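Side-chain contact in similar to N-acetyltransferase (Staphylococcus aureus subsp. aureus, PDB 4MBU), which probably transfers an acetyl group from acetyl-coenzyme A to an acceptor amine, as a member of the Gcn5-related N-acetyltransferase family: residues A[39-44]-A[65-70]. Sequence-based numbering, arbitrary orientation.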
ATOM      1  N   ASP A  39     -16.384 -33.087   6.968  1.00 33.49           N
ATOM      2  CA  ASP A  39     -17.807 -32.858   6.708  1.00 37.42           C
ATOM      3  C   ASP A  39     -18.090 -31.397   6.355  1.00 32.61           C
ATOM      4  O   ASP A  39     -18.921 -31.103   5.491  1.00 29.59           O
ATOM      5  CB  ASP A  39     -18.659 -33.265   7.917  1.00 45.64           C
ATOM      6  CG  ASP A  39     -18.567 -34.749   8.233  1.00 52.64           C
ATOM      7  OD1 ASP A  39     -18.108 -35.525   7.366  1.00 54.42           O
ATOM      8  OD2 ASP A  39     -18.967 -35.134   9.355  1.00 54.49           O
ATOM      9  N   GLU A  40     -17.408 -30.486   7.043  1.00 27.91           N
ATOM     10  CA  GLU A  40     -17.529 -29.065   6.747  1.00 29.22           C
ATOM     11  C   GLU A  40     -17.046 -28.791   5.324  1.00 22.20           C
ATOM     12  O   GLU A  40     -17.683 -28.053   4.566  1.00 19.52           O
ATOM     13  CB  GLU A  40     -16.743 -28.237   7.775  1.00 33.52           C
ATOM     14  CG  GLU A  40     -17.457 -28.091   9.118  1.00 34.65           C
ATOM     15  CD  GLU A  40     -16.528 -27.696  10.254  1.00 36.75           C
ATOM     16  OE1 GLU A  40     -15.302 -27.890  10.123  1.00 31.69           O
ATOM     17  OE2 GLU A  40     -17.028 -27.199  11.287  1.00 44.32           O
ATOM     18  N   ARG A  41     -15.936 -29.420   4.957  1.00 18.33           N
ATOM     19  CA  ARG A  41     -15.378 -29.256   3.621  1.00 23.14           C
ATOM     20  C   ARG A  41     -16.310 -29.843   2.544  1.00 30.65           C
ATOM     21  O   ARG A  41     -16.496 -29.244   1.473  1.00 35.12           O
ATOM     22  CB  ARG A  41     -13.967 -29.856   3.564  1.00 21.64           C
ATOM     23  CG  ARG A  41     -13.263 -29.746   2.221  1.00 27.19           C
ATOM     24  CD  ARG A  41     -13.241 -28.325   1.663  1.00 27.34           C
ATOM     25  NE  ARG A  41     -12.597 -27.344   2.536  1.00 23.91           N
ATOM     26  CZ  ARG A  41     -12.227 -26.126   2.143  1.00 25.06           C
ATOM     27  NH1 ARG A  41     -12.424 -25.744   0.889  1.00 20.94           N
ATOM     28  NH2 ARG A  41     -11.661 -25.284   3.001  1.00 25.32           N
ATOM     29  N   ILE A  42     -16.934 -30.980   2.847  1.00 25.93           N
ATOM     30  CA  ILE A  42     -17.864 -31.603   1.908  1.00 27.00           C
ATOM     31  C   ILE A  42     -19.116 -30.745   1.732  1.00 26.35           C
ATOM     32  O   ILE A  42     -19.622 -30.585   0.614  1.00 25.65           O
ATOM     33  CB  ILE A  42     -18.232 -33.042   2.336  1.00 31.09           C
ATOM     34  CG1 ILE A  42     -17.009 -33.955   2.212  1.00 32.84           C
ATOM     35  CG2 ILE A  42     -19.355 -33.590   1.473  1.00 32.85           C
ATOM     36  CD1 ILE A  42     -17.130 -35.267   2.984  1.00 34.72           C
ATOM     37  N   ALA A  43     -19.603 -30.177   2.834  1.00 21.91           N
ATOM     38  CA  ALA A  43     -20.748 -29.270   2.774  1.00 23.27           C
ATOM     39  C   ALA A  43     -20.400 -28.035   1.935  1.00 26.70           C
ATOM     40  O   ALA A  43     -21.221 -27.542   1.154  1.00 25.67           O
ATOM     41  CB  ALA A  43     -21.181 -28.859   4.176  1.00 23.32           C
ATOM     42  N   TRP A  44     -19.176 -27.541   2.117  1.00 26.14           N
ATOM     43  CA  TRP A  44     -18.653 -26.418   1.339  1.00 21.18           C
ATOM     44  C   TRP A  44     -18.687 -26.736  -0.159  1.00 16.82           C
ATOM     45  O   TRP A  44     -19.204 -25.955  -0.959  1.00 20.59           O
ATOM     46  CB  TRP A  44     -17.234 -26.086   1.819  1.00 23.87           C
ATOM     47  CG  TRP A  44     -16.439 -25.124   0.964  1.00 26.88           C
ATOM     48  CD1 TRP A  44     -16.394 -23.756   1.070  1.00 25.99           C
ATOM     49  CD2 TRP A  44     -15.537 -25.468  -0.095  1.00 26.13           C
ATOM     50  NE1 TRP A  44     -15.525 -23.235   0.135  1.00 20.89           N
ATOM     51  CE2 TRP A  44     -14.990 -24.267  -0.594  1.00 22.60           C
ATOM     52  CE3 TRP A  44     -15.149 -26.679  -0.679  1.00 26.30           C
ATOM     53  CZ2 TRP A  44     -14.077 -24.244  -1.646  1.00 21.55           C
ATOM     54  CZ3 TRP A  44     -14.236 -26.655  -1.716  1.00 28.26           C
ATOM     55  CH2 TRP A  44     -13.712 -25.447  -2.192  1.00 25.58           C
ATOM     56  N   LEU A  65      -1.844 -30.097  -5.640  1.00 13.21           N
ATOM     57  CA  LEU A  65      -0.879 -29.214  -4.988  1.00 14.34           C
ATOM     58  C   LEU A  65      -1.452 -27.829  -4.753  1.00 18.37           C
ATOM     59  O   LEU A  65      -0.823 -26.992  -4.094  1.00 12.15           O
ATOM     60  CB  LEU A  65       0.409 -29.103  -5.813  1.00 14.78           C
ATOM     61  CG  LEU A  65       1.112 -30.433  -6.120  1.00 20.41           C
ATOM     62  CD1 LEU A  65       2.421 -30.204  -6.870  1.00 24.02           C
ATOM     63  CD2 LEU A  65       1.360 -31.243  -4.848  1.00 17.61           C
ATOM     64  N   GLY A  66      -2.628 -27.556  -5.312  1.00 16.16           N
ATOM     65  CA  GLY A  66      -3.238 -26.272  -4.993  1.00 17.41           C
ATOM     66  C   GLY A  66      -4.699 -26.219  -5.358  1.00 16.30           C
ATOM     67  O   GLY A  66      -5.155 -27.033  -6.163  1.00 15.17           O
ATOM     68  N   PHE A  67      -5.438 -25.278  -4.774  1.00 12.93           N
ATOM     69  CA  PHE A  67      -6.834 -25.076  -5.172  1.00 11.32           C
ATOM     70  C   PHE A  67      -7.235 -23.613  -5.089  1.00 14.00           C
ATOM     71  O   PHE A  67      -6.530 -22.811  -4.484  1.00 12.32           O
ATOM     72  CB  PHE A  67      -7.793 -25.985  -4.390  1.00 13.55           C
ATOM     73  CG  PHE A  67      -8.135 -25.492  -3.017  1.00 13.63           C
ATOM     74  CD1 PHE A  67      -7.303 -25.767  -1.937  1.00 13.45           C
ATOM     75  CD2 PHE A  67      -9.320 -24.790  -2.794  1.00 13.79           C
ATOM     76  CE1 PHE A  67      -7.636 -25.320  -0.648  1.00 15.78           C
ATOM     77  CE2 PHE A  67      -9.660 -24.348  -1.516  1.00 16.37           C
ATOM     78  CZ  PHE A  67      -8.816 -24.608  -0.443  1.00 13.12           C
ATOM     79  N   ALA A  68      -8.351 -23.270  -5.731  1.00 13.01           N
ATOM     80  CA  ALA A  68      -8.783 -21.877  -5.851  1.00 11.35           C
ATOM     81  C   ALA A  68     -10.261 -21.784  -6.157  1.00 16.70           C
ATOM     82  O   ALA A  68     -10.820 -22.626  -6.861  1.00 13.95           O
ATOM     83  CB  ALA A  68      -7.994 -21.165  -6.929  1.00 11.12           C
ATOM     84  N   THR A  69     -10.899 -20.742  -5.639  1.00 14.09           N
ATOM     85  CA  THR A  69     -12.317 -20.585  -5.874  1.00 14.53           C
ATOM     86  C   THR A  69     -12.729 -19.117  -5.829  1.00 15.83           C
ATOM     87  O   THR A  69     -11.958 -18.261  -5.386  1.00 14.14           O
ATOM     88  CB  THR A  69     -13.142 -21.417  -4.848  1.00 17.63           C
ATOM     89  OG1 THR A  69     -14.534 -21.356  -5.183  1.00 18.61           O
ATOM     90  CG2 THR A  69     -12.947 -20.883  -3.431  1.00 16.21           C
ATOM     91  N   PHE A  70     -13.927 -18.812  -6.322  1.00  7.02           N
ATOM     92  CA  PHE A  70     -14.504 -17.502  -6.023  1.00 12.87           C
ATOM     93  C   PHE A  70     -15.965 -17.593  -5.604  1.00 16.22           C
ATOM     94  O   PHE A  70     -16.610 -18.628  -5.794  1.00 14.78           O
ATOM     95  CB  PHE A  70     -14.240 -16.451  -7.121  1.00 11.59           C
ATOM     96  CG  PHE A  70     -14.947 -16.703  -8.447  1.00 12.56           C
ATOM     97  CD1 PHE A  70     -14.211 -16.842  -9.615  1.00 11.70           C
ATOM     98  CD2 PHE A  70     -16.338 -16.735  -8.534  1.00  9.46           C
ATOM     99  CE1 PHE A  70     -14.848 -17.032 -10.838  1.00 12.46           C
ATOM    100  CE2 PHE A  70     -16.976 -16.946  -9.757  1.00  9.59           C
ATOM    101  CZ  PHE A  70     -16.232 -17.089 -10.905  1.00 10.03           C
TER
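In this GNAT fold, helix 38-50 packs on one face of the central sheet, and long side chains, Arg-41 and Trp-44, bridge it to Phe-67 and Thr-69 of strand 63-72. The length is needed, since the segment axes stay 13.9 Å apart. Trp-44 spans the gap with its broad, rigid indole: with CG anti to N (chi1 169°) it extends off the helix, so the benzo end makes the contact. There its CZ2 meets the methyl CG2 of Thr-69 edge-on, 4.0 Å away, while CH2 lies 4.3 Å from CE2 of Phe-67, whose flat, apolar phenyl suits the layer between sheet and helix. Threonine offers its methyl to the indole while OG1 hydrogen-bonds to Pro-54 O and Lys-48 NZ. Arginine's flexible chain, bent at chi2 and chi3, brings NH1 over the middle of one face of the Trp-44 six-membered ring, 3.0 Å above its plane, and within 3.9 Å of Phe-67 CE2, while NE stays with Gln-36 OE1. The guanidinium and phenyl planes are 80° apart. The buried charge of Arg-41 probably gains from a cation-pi contact with Tyr-20. Helix 13-26 adds Ile-16 against both Arg-41 and Phe-67; from strand 55-60, Ile-55 touches Trp-44 and Val-57 touches Phe-67, and Tyr-88 of strand 82-89 meets the phenyl ring.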